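Cytosine-specific methyltransferase (Escherichia coli O157:H7 EDL933, PDB 3G7U) probably transfers a methyl group from S-adenosyl-L-methionine to carbon 5 of cytosine in DNA, as other C5-methyltransferases do. Local coordinates at residues Y104-S108 with N137-G141; V12-L17 with F330-F336. All blocks are in the same frame, centred on the assembly; numbering follows the deposited sequence.

Contact 1. Residues Y104-S108 with N137-G141; sequences YRLVS and NLVSG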
ATOM      1  N   TYR A 104      -9.039  16.851  -4.194  1.00 23.58           N
ATOM      2  CA  TYR A 104     -10.237  17.337  -3.536  1.00 24.99           C
ATOM      3  C   TYR A 104     -11.179  18.040  -4.528  1.00 21.62           C
ATOM      4  O   TYR A 104     -12.376  17.984  -4.341  1.00 26.24           O
ATOM      5  CB  TYR A 104      -9.907  18.217  -2.327  1.00 24.38           C
ATOM      6  CG  TYR A 104      -9.407  17.341  -1.202  1.00 25.30           C
ATOM      7  CD1 TYR A 104     -10.297  16.646  -0.418  1.00 24.97           C
ATOM      8  CD2 TYR A 104      -8.036  17.171  -0.971  1.00 29.10           C
ATOM      9  CE1 TYR A 104      -9.867  15.777   0.594  1.00 25.28           C
ATOM     10  CE2 TYR A 104      -7.584  16.321   0.062  1.00 24.35           C
ATOM     11  CZ  TYR A 104      -8.500  15.641   0.827  1.00 28.04           C
ATOM     12  OH  TYR A 104      -8.089  14.805   1.837  1.00 30.43           O
ATOM     13  N   ARG A 105     -10.619  18.632  -5.569  1.00 22.89           N
ATOM     14  CA  ARG A 105     -11.471  19.166  -6.655  1.00 24.34           C
ATOM     15  C   ARG A 105     -12.275  18.047  -7.285  1.00 25.90           C
ATOM     16  O   ARG A 105     -13.481  18.179  -7.509  1.00 27.09           O
ATOM     17  CB  ARG A 105     -10.645  19.929  -7.690  1.00 27.40           C
ATOM     18  CG  ARG A 105     -11.438  20.367  -8.907  1.00 25.18           C
ATOM     19  CD  ARG A 105     -10.563  21.083  -9.947  1.00 26.70           C
ATOM     20  NE  ARG A 105      -9.431  20.274 -10.441  1.00 28.93           N
ATOM     21  CZ  ARG A 105      -9.523  19.273 -11.324  1.00 30.92           C
ATOM     22  NH1 ARG A 105     -10.708  18.928 -11.835  1.00 28.21           N
ATOM     23  NH2 ARG A 105      -8.427  18.606 -11.707  1.00 28.27           N
ATOM     24  N   LEU A 106     -11.616  16.925  -7.567  1.00 25.55           N
ATOM     25  CA  LEU A 106     -12.280  15.769  -8.162  1.00 24.75           C
ATOM     26  C   LEU A 106     -13.335  15.179  -7.268  1.00 24.73           C
ATOM     27  O   LEU A 106     -14.386  14.774  -7.735  1.00 25.29           O
ATOM     28  CB  LEU A 106     -11.259  14.710  -8.588  1.00 24.93           C
ATOM     29  CG  LEU A 106     -10.439  15.105  -9.811  1.00 24.25           C
ATOM     30  CD1 LEU A 106      -9.370  14.066 -10.099  1.00 25.36           C
ATOM     31  CD2 LEU A 106     -11.385  15.195 -11.024  1.00 24.27           C
ATOM     32  N   VAL A 107     -13.075  15.104  -5.968  1.00 23.92           N
ATOM     33  CA  VAL A 107     -14.103  14.648  -5.045  1.00 22.68           C
ATOM     34  C   VAL A 107     -15.368  15.574  -5.116  1.00 23.67           C
ATOM     35  O   VAL A 107     -16.519  15.113  -5.118  1.00 28.11           O
ATOM     36  CB  VAL A 107     -13.565  14.575  -3.593  1.00 26.72           C
ATOM     37  CG1 VAL A 107     -14.713  14.388  -2.623  1.00 28.04           C
ATOM     38  CG2 VAL A 107     -12.534  13.416  -3.452  1.00 20.69           C
ATOM     39  N   SER A 108     -15.108  16.861  -5.158  1.00 27.92           N
ATOM     40  CA  SER A 108     -16.154  17.868  -5.147  1.00 32.29           C
ATOM     41  C   SER A 108     -16.989  17.751  -6.437  1.00 31.72           C
ATOM     42  O   SER A 108     -18.220  17.751  -6.392  1.00 31.70           O
ATOM     43  CB  SER A 108     -15.506  19.242  -5.092  1.00 32.03           C
ATOM     44  OG  SER A 108     -16.519  20.224  -4.977  1.00 45.30           O
ATOM     45  N   ASN A 137     -12.666  23.132   2.546  1.00 45.99           N
ATOM     46  CA  ASN A 137     -13.725  23.996   2.023  1.00 49.52           C
ATOM     47  C   ASN A 137     -14.439  23.462   0.796  1.00 46.62           C
ATOM     48  O   ASN A 137     -15.631  23.701   0.636  1.00 50.98           O
ATOM     49  CB  ASN A 137     -13.172  25.379   1.659  1.00 52.00           C
ATOM     50  CG  ASN A 137     -12.884  26.239   2.867  1.00 56.76           C
ATOM     51  OD1 ASN A 137     -13.331  25.950   3.981  1.00 58.69           O
ATOM     52  ND2 ASN A 137     -12.120  27.309   2.653  1.00 60.30           N
ATOM     53  N   LEU A 138     -13.706  22.771  -0.075  1.00 42.45           N
ATOM     54  CA  LEU A 138     -14.253  22.251  -1.327  1.00 37.90           C
ATOM     55  C   LEU A 138     -15.228  21.155  -1.048  1.00 38.58           C
ATOM     56  O   LEU A 138     -16.145  20.886  -1.855  1.00 38.28           O
ATOM     57  CB  LEU A 138     -13.154  21.698  -2.234  1.00 37.52           C
ATOM     58  CG  LEU A 138     -12.387  22.672  -3.108  1.00 42.10           C
ATOM     59  CD1 LEU A 138     -11.330  21.935  -3.900  1.00 42.76           C
ATOM     60  CD2 LEU A 138     -13.341  23.398  -4.040  1.00 42.85           C
ATOM     61  N   VAL A 139     -15.046  20.504   0.095  1.00 29.36           N
ATOM     62  CA  VAL A 139     -15.847  19.329   0.405  1.00 30.52           C
ATOM     63  C   VAL A 139     -16.756  19.465   1.627  1.00 28.04           C
ATOM     64  O   VAL A 139     -17.667  18.682   1.781  1.00 27.87           O
ATOM     65  CB  VAL A 139     -14.997  18.002   0.458  1.00 31.83           C
ATOM     66  CG1 VAL A 139     -14.437  17.677  -0.915  1.00 33.06           C
ATOM     67  CG2 VAL A 139     -13.865  18.098   1.449  1.00 32.65           C
ATOM     68  N   SER A 140     -16.518  20.453   2.484  1.00 31.88           N
ATOM     69  CA  SER A 140     -17.230  20.521   3.790  1.00 37.76           C
ATOM     70  C   SER A 140     -18.702  20.851   3.663  1.00 39.14           C
ATOM     71  O   SER A 140     -19.473  20.542   4.569  1.00 42.32           O
ATOM     72  CB  SER A 140     -16.591  21.533   4.750  1.00 37.75           C
ATOM     73  OG  SER A 140     -16.421  22.786   4.108  1.00 48.20           O
ATOM     74  N   GLY A 141     -19.068  21.483   2.541  1.00 38.48           N
ATOM     75  CA  GLY A 141     -20.460  21.708   2.185  1.00 38.59           C
ATOM     76  C   GLY A 141     -21.251  20.431   2.019  1.00 37.98           C
ATOM     77  O   GLY A 141     -22.389  20.355   2.479  1.00 40.30           O
TER
HETATM   78  O   HOH W   1     -18.119  19.337  -2.562  1.00 43.15           O
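V107 and V139 meet through one methyl each, CG1 of V107 lying 3.7 Å from CG1 of V139, the two side chains crossing at about a right angle. This pair heads a set of apolar contacts. L138 supplies the second: its CD1 methyl comes down on the backbone of helix 94-110, with CD1 of L138 3.8 Å from the R105 N, and CB of Y104 and CB of R105 stand a little further from the same methyl. The leucine branch therefore packs against main chain and the roots of side chains. The L138 CG is turned away from its own carbonyl carbon (chi1 -83°) and lies beside its backbone N, which sends the isobutyl group across to the neighbouring helix. V139 reaches the Y104 ring obliquely with its other methyl, CG2 being 4.3 Å from CD1 of Y104.

On the polar side S108 faces L138, with OG of S108 and O of L138 3.2 Å apart. A water stands 3.0 Å from OG of S108, the donor of that bond being unsettled. The same water probably donates to O of L138, 2.6 Å from the water oxygen. The S108 OG stands anti to its backbone N (chi1 -176°), which places it beside both the water and the carbonyl. R105 turns its charged end elsewhere, to the L57 carbonyl and E109.

On the sheet side of the valines, V107 and V139 both rest on F115 of strand 114-119, while V107 also touches Y143 and V139 touches I145, both of strand 143-152. Two helices packed side by side on one face of a mixed sheet, joined here by valine and leucine methyls and a tyrosine ring, are characteristic of the Rossmann-like catalytic domain of class I methyltransferases.

Contact 2. Residues V12-L17 with F330-F336; sequences VGGLSL and FPDWFRF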
ATOM      1  N   VAL A  12       1.259   1.042  -7.107  1.00 18.75           N
ATOM      2  CA  VAL A  12       1.061  -0.359  -7.556  1.00 18.62           C
ATOM      3  C   VAL A  12      -0.187  -1.018  -7.026  1.00 20.67           C
ATOM      4  O   VAL A  12      -0.589  -2.062  -7.536  1.00 18.79           O
ATOM      5  CB  VAL A  12       2.248  -1.296  -7.137  1.00 22.48           C
ATOM      6  CG1 VAL A  12       3.500  -0.825  -7.802  1.00 22.71           C
ATOM      7  CG2 VAL A  12       2.414  -1.337  -5.607  1.00 20.68           C
ATOM      8  N   GLY A  13      -0.820  -0.388  -6.038  1.00 21.47           N
ATOM      9  CA  GLY A  13      -2.136  -0.824  -5.593  1.00 19.83           C
ATOM     10  C   GLY A  13      -2.239  -1.372  -4.178  1.00 19.00           C
ATOM     11  O   GLY A  13      -3.067  -2.246  -3.918  1.00 21.61           O
ATOM     12  N   GLY A  14      -1.403  -0.888  -3.267  1.00 18.81           N
ATOM     13  CA  GLY A  14      -1.593  -1.209  -1.837  1.00 18.85           C
ATOM     14  C   GLY A  14      -3.010  -0.828  -1.346  1.00 18.08           C
ATOM     15  O   GLY A  14      -3.699  -1.646  -0.747  1.00 20.90           O
ATOM     16  N   LEU A  15      -3.428   0.414  -1.596  1.00 19.96           N
ATOM     17  CA  LEU A  15      -4.741   0.878  -1.135  1.00 16.63           C
ATOM     18  C   LEU A  15      -5.828   0.199  -1.960  1.00 21.15           C
ATOM     19  O   LEU A  15      -6.875  -0.134  -1.432  1.00 24.69           O
ATOM     20  CB  LEU A  15      -4.820   2.404  -1.293  1.00 17.89           C
ATOM     21  CG  LEU A  15      -6.012   3.086  -0.664  1.00 15.67           C
ATOM     22  CD1 LEU A  15      -5.843   3.039   0.901  1.00 21.08           C
ATOM     23  CD2 LEU A  15      -6.023   4.544  -1.136  1.00 18.66           C
ATOM     24  N   SER A  16      -5.553  -0.033  -3.247  1.00 19.15           N
ATOM     25  CA  SER A  16      -6.479  -0.772  -4.132  1.00 19.68           C
ATOM     26  C   SER A  16      -6.762  -2.172  -3.614  1.00 23.86           C
ATOM     27  O   SER A  16      -7.920  -2.652  -3.617  1.00 23.78           O
ATOM     28  CB  SER A  16      -5.912  -0.925  -5.540  1.00 21.06           C
ATOM     29  OG  SER A  16      -6.044   0.279  -6.267  1.00 20.89           O
ATOM     30  N   LEU A  17      -5.715  -2.851  -3.168  1.00 17.98           N
ATOM     31  CA  LEU A  17      -5.890  -4.246  -2.673  1.00 17.50           C
ATOM     32  C   LEU A  17      -6.707  -4.210  -1.381  1.00 20.74           C
ATOM     33  O   LEU A  17      -7.565  -5.060  -1.151  1.00 22.66           O
ATOM     34  CB  LEU A  17      -4.534  -4.908  -2.422  1.00 19.54           C
ATOM     35  CG  LEU A  17      -4.613  -6.322  -1.821  1.00 16.67           C
ATOM     36  CD1 LEU A  17      -5.551  -7.227  -2.683  1.00 22.98           C
ATOM     37  CD2 LEU A  17      -3.201  -6.915  -1.687  1.00 21.98           C
ATOM     38  N   PHE A 330       1.972  -7.087   2.000  1.00 18.85           N
ATOM     39  CA  PHE A 330       1.495  -7.564   0.712  1.00 19.88           C
ATOM     40  C   PHE A 330       1.444  -9.091   0.697  1.00 20.95           C
ATOM     41  O   PHE A 330       2.279  -9.763   1.301  1.00 22.83           O
ATOM     42  CB  PHE A 330       2.425  -7.078  -0.435  1.00 17.08           C
ATOM     43  CG  PHE A 330       2.147  -5.674  -0.910  1.00 20.46           C
ATOM     44  CD1 PHE A 330       1.223  -5.437  -1.938  1.00 20.75           C
ATOM     45  CD2 PHE A 330       2.872  -4.623  -0.381  1.00 18.91           C
ATOM     46  CE1 PHE A 330       0.998  -4.134  -2.383  1.00 21.09           C
ATOM     47  CE2 PHE A 330       2.654  -3.325  -0.803  1.00 23.62           C
ATOM     48  CZ  PHE A 330       1.729  -3.098  -1.816  1.00 18.48           C
ATOM     49  N   PRO A 331       0.463  -9.670  -0.001  1.00 19.60           N
ATOM     50  CA  PRO A 331       0.444 -11.127  -0.077  1.00 23.69           C
ATOM     51  C   PRO A 331       1.511 -11.670  -1.021  1.00 26.19           C
ATOM     52  O   PRO A 331       1.967 -10.965  -1.931  1.00 21.67           O
ATOM     53  CB  PRO A 331      -0.923 -11.425  -0.674  1.00 21.40           C
ATOM     54  CG  PRO A 331      -1.342 -10.185  -1.392  1.00 22.59           C
ATOM     55  CD  PRO A 331      -0.640  -9.042  -0.762  1.00 23.28           C
ATOM     56  N   ASP A 332       1.901 -12.926  -0.831  1.00 23.72           N
ATOM     57  CA  ASP A 332       2.899 -13.548  -1.705  1.00 23.88           C
ATOM     58  C   ASP A 332       2.527 -13.647  -3.160  1.00 23.73           C
ATOM     59  O   ASP A 332       3.418 -13.748  -3.991  1.00 24.37           O
ATOM     60  CB  ASP A 332       3.249 -14.964  -1.222  1.00 23.83           C
ATOM     61  CG  ASP A 332       4.244 -14.968  -0.111  1.00 26.93           C
ATOM     62  OD1 ASP A 332       4.794 -13.905   0.237  1.00 22.61           O
ATOM     63  OD2 ASP A 332       4.524 -16.075   0.417  1.00 27.21           O
ATOM     64  N   TRP A 333       1.226 -13.611  -3.471  1.00 21.89           N
ATOM     65  CA  TRP A 333       0.756 -13.685  -4.865  1.00 22.29           C
ATOM     66  C   TRP A 333       0.762 -12.337  -5.611  1.00 24.43           C
ATOM     67  O   TRP A 333       0.541 -12.298  -6.807  1.00 23.59           O
ATOM     68  CB  TRP A 333      -0.638 -14.361  -4.942  1.00 20.24           C
ATOM     69  CG  TRP A 333      -1.699 -13.767  -4.036  1.00 25.95           C
ATOM     70  CD1 TRP A 333      -2.076 -14.231  -2.819  1.00 22.54           C
ATOM     71  CD2 TRP A 333      -2.534 -12.597  -4.294  1.00 24.55           C
ATOM     72  NE1 TRP A 333      -3.104 -13.463  -2.303  1.00 24.27           N
ATOM     73  CE2 TRP A 333      -3.405 -12.457  -3.186  1.00 24.76           C
ATOM     74  CE3 TRP A 333      -2.639 -11.688  -5.364  1.00 26.55           C
ATOM     75  CZ2 TRP A 333      -4.352 -11.421  -3.088  1.00 25.62           C
ATOM     76  CZ3 TRP A 333      -3.575 -10.662  -5.281  1.00 26.64           C
ATOM     77  CH2 TRP A 333      -4.421 -10.529  -4.148  1.00 26.76           C
ATOM     78  N   PHE A 334       1.062 -11.254  -4.891  1.00 20.31           N
ATOM     79  CA  PHE A 334       1.149  -9.926  -5.502  1.00 19.64           C
ATOM     80  C   PHE A 334       2.479  -9.854  -6.253  1.00 22.13           C
ATOM     81  O   PHE A 334       3.527 -10.206  -5.722  1.00 23.35           O
ATOM     82  CB  PHE A 334       1.032  -8.844  -4.419  1.00 18.22           C
ATOM     83  CG  PHE A 334       0.664  -7.495  -4.957  1.00 21.13           C
ATOM     84  CD1 PHE A 334      -0.687  -7.096  -4.993  1.00 20.23           C
ATOM     85  CD2 PHE A 334       1.639  -6.653  -5.466  1.00 18.65           C
ATOM     86  CE1 PHE A 334      -1.055  -5.851  -5.528  1.00 21.29           C
ATOM     87  CE2 PHE A 334       1.279  -5.379  -5.993  1.00 22.12           C
ATOM     88  CZ  PHE A 334      -0.069  -5.007  -6.014  1.00 19.18           C
ATOM     89  N   ARG A 335       2.447  -9.388  -7.499  1.00 21.01           N
ATOM     90  CA  ARG A 335       3.627  -9.438  -8.344  1.00 21.05           C
ATOM     91  C   ARG A 335       4.180  -8.045  -8.550  1.00 23.08           C
ATOM     92  O   ARG A 335       3.440  -7.143  -8.932  1.00 24.54           O
ATOM     93  CB  ARG A 335       3.256 -10.024  -9.696  1.00 21.25           C
ATOM     94  CG  ARG A 335       4.473 -10.355 -10.565  1.00 22.08           C
ATOM     95  CD  ARG A 335       4.012 -11.086 -11.835  1.00 23.60           C
ATOM     96  NE  ARG A 335       5.151 -11.401 -12.688  1.00 27.50           N
ATOM     97  CZ  ARG A 335       5.161 -12.368 -13.605  1.00 29.87           C
ATOM     98  NH1 ARG A 335       4.087 -13.144 -13.757  1.00 25.75           N
ATOM     99  NH2 ARG A 335       6.262 -12.589 -14.342  1.00 26.94           N
ATOM    100  N   PHE A 336       5.470  -7.860  -8.296  1.00 17.90           N
ATOM    101  CA  PHE A 336       6.081  -6.520  -8.443  1.00 21.49           C
ATOM    102  C   PHE A 336       6.956  -6.477  -9.675  1.00 22.46           C
ATOM    103  O   PHE A 336       7.160  -7.497 -10.334  1.00 22.63           O
ATOM    104  CB  PHE A 336       6.933  -6.177  -7.210  1.00 22.16           C
ATOM    105  CG  PHE A 336       6.121  -6.044  -5.975  1.00 22.92           C
ATOM    106  CD1 PHE A 336       5.516  -4.839  -5.676  1.00 23.40           C
ATOM    107  CD2 PHE A 336       5.866  -7.155  -5.160  1.00 21.96           C
ATOM    108  CE1 PHE A 336       4.683  -4.718  -4.559  1.00 24.55           C
ATOM    109  CE2 PHE A 336       5.029  -7.049  -4.027  1.00 22.27           C
ATOM    110  CZ  PHE A 336       4.454  -5.824  -3.721  1.00 24.50           C
TER
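CD2 of L17 meets the P331 ring at its CD corner, pressed to 3.5 Å from CD of P331, tighter than ordinary van der Waals contact. The other branch serves the indole: CD1 of L17 lies 3.8 Å from CH2 of W333 and approaches it obliquely. With CG anti to the backbone N (chi1 176°), L17 extends from the first turn of helix 14-22 so that CD1 goes to the tryptophan, while CD2 goes to P331 and, more loosely, to CD1 of F334. P331 in turn places CG over one indole face toward its rim, 3.5 Å above the plane.

The phenylalanines form a second cluster. F334 directs its edge at the V12 carbonyl, whose O lies near the ring plane and 3.4 Å from CZ of F334; this buried oxygen has no polar partner in the model. Over one face of F334 sits CD1 of F330, and F330 carries CZ of F336 on one of its own faces, both offset toward the rim. CG2 of V12 is 4.2 Å from CZ of F330, from CE2 of F334 and from CE1 of F336. At G14 the backbone itself is the surface, its CA 3.8 Å from CZ of F330.

A type I turn, P331 to F334, shapes the loop. In sequence the loop follows helix 321-328 and precedes helix 340-348, and it touches both: F330 and F336 meet A325 of the former, F336 meets S343 and I347 of the latter, and P353 of helix 353-367 borders L17 and F330.

In the fold
Contact 1 and contact 2 are separate packing sites, their centres 29 Å apart and their nearest atoms about 11 Å apart. Both segments of contact 1 fall in the chain between the two segments of contact 2. Contact 2 lies near the middle of the molecule, its centre 7 Å from that of the chain, and brings the beginning of the chain against a loop more than 300 residues later. Contact 1 is peripheral, its centre 24 Å from that of the chain. It comes close to the predicted catalytic cysteine: the Y104 side chain is about 9 Å from that of C81 and about 4 Å from a bound glycerol. Contact 2 is remote from C81.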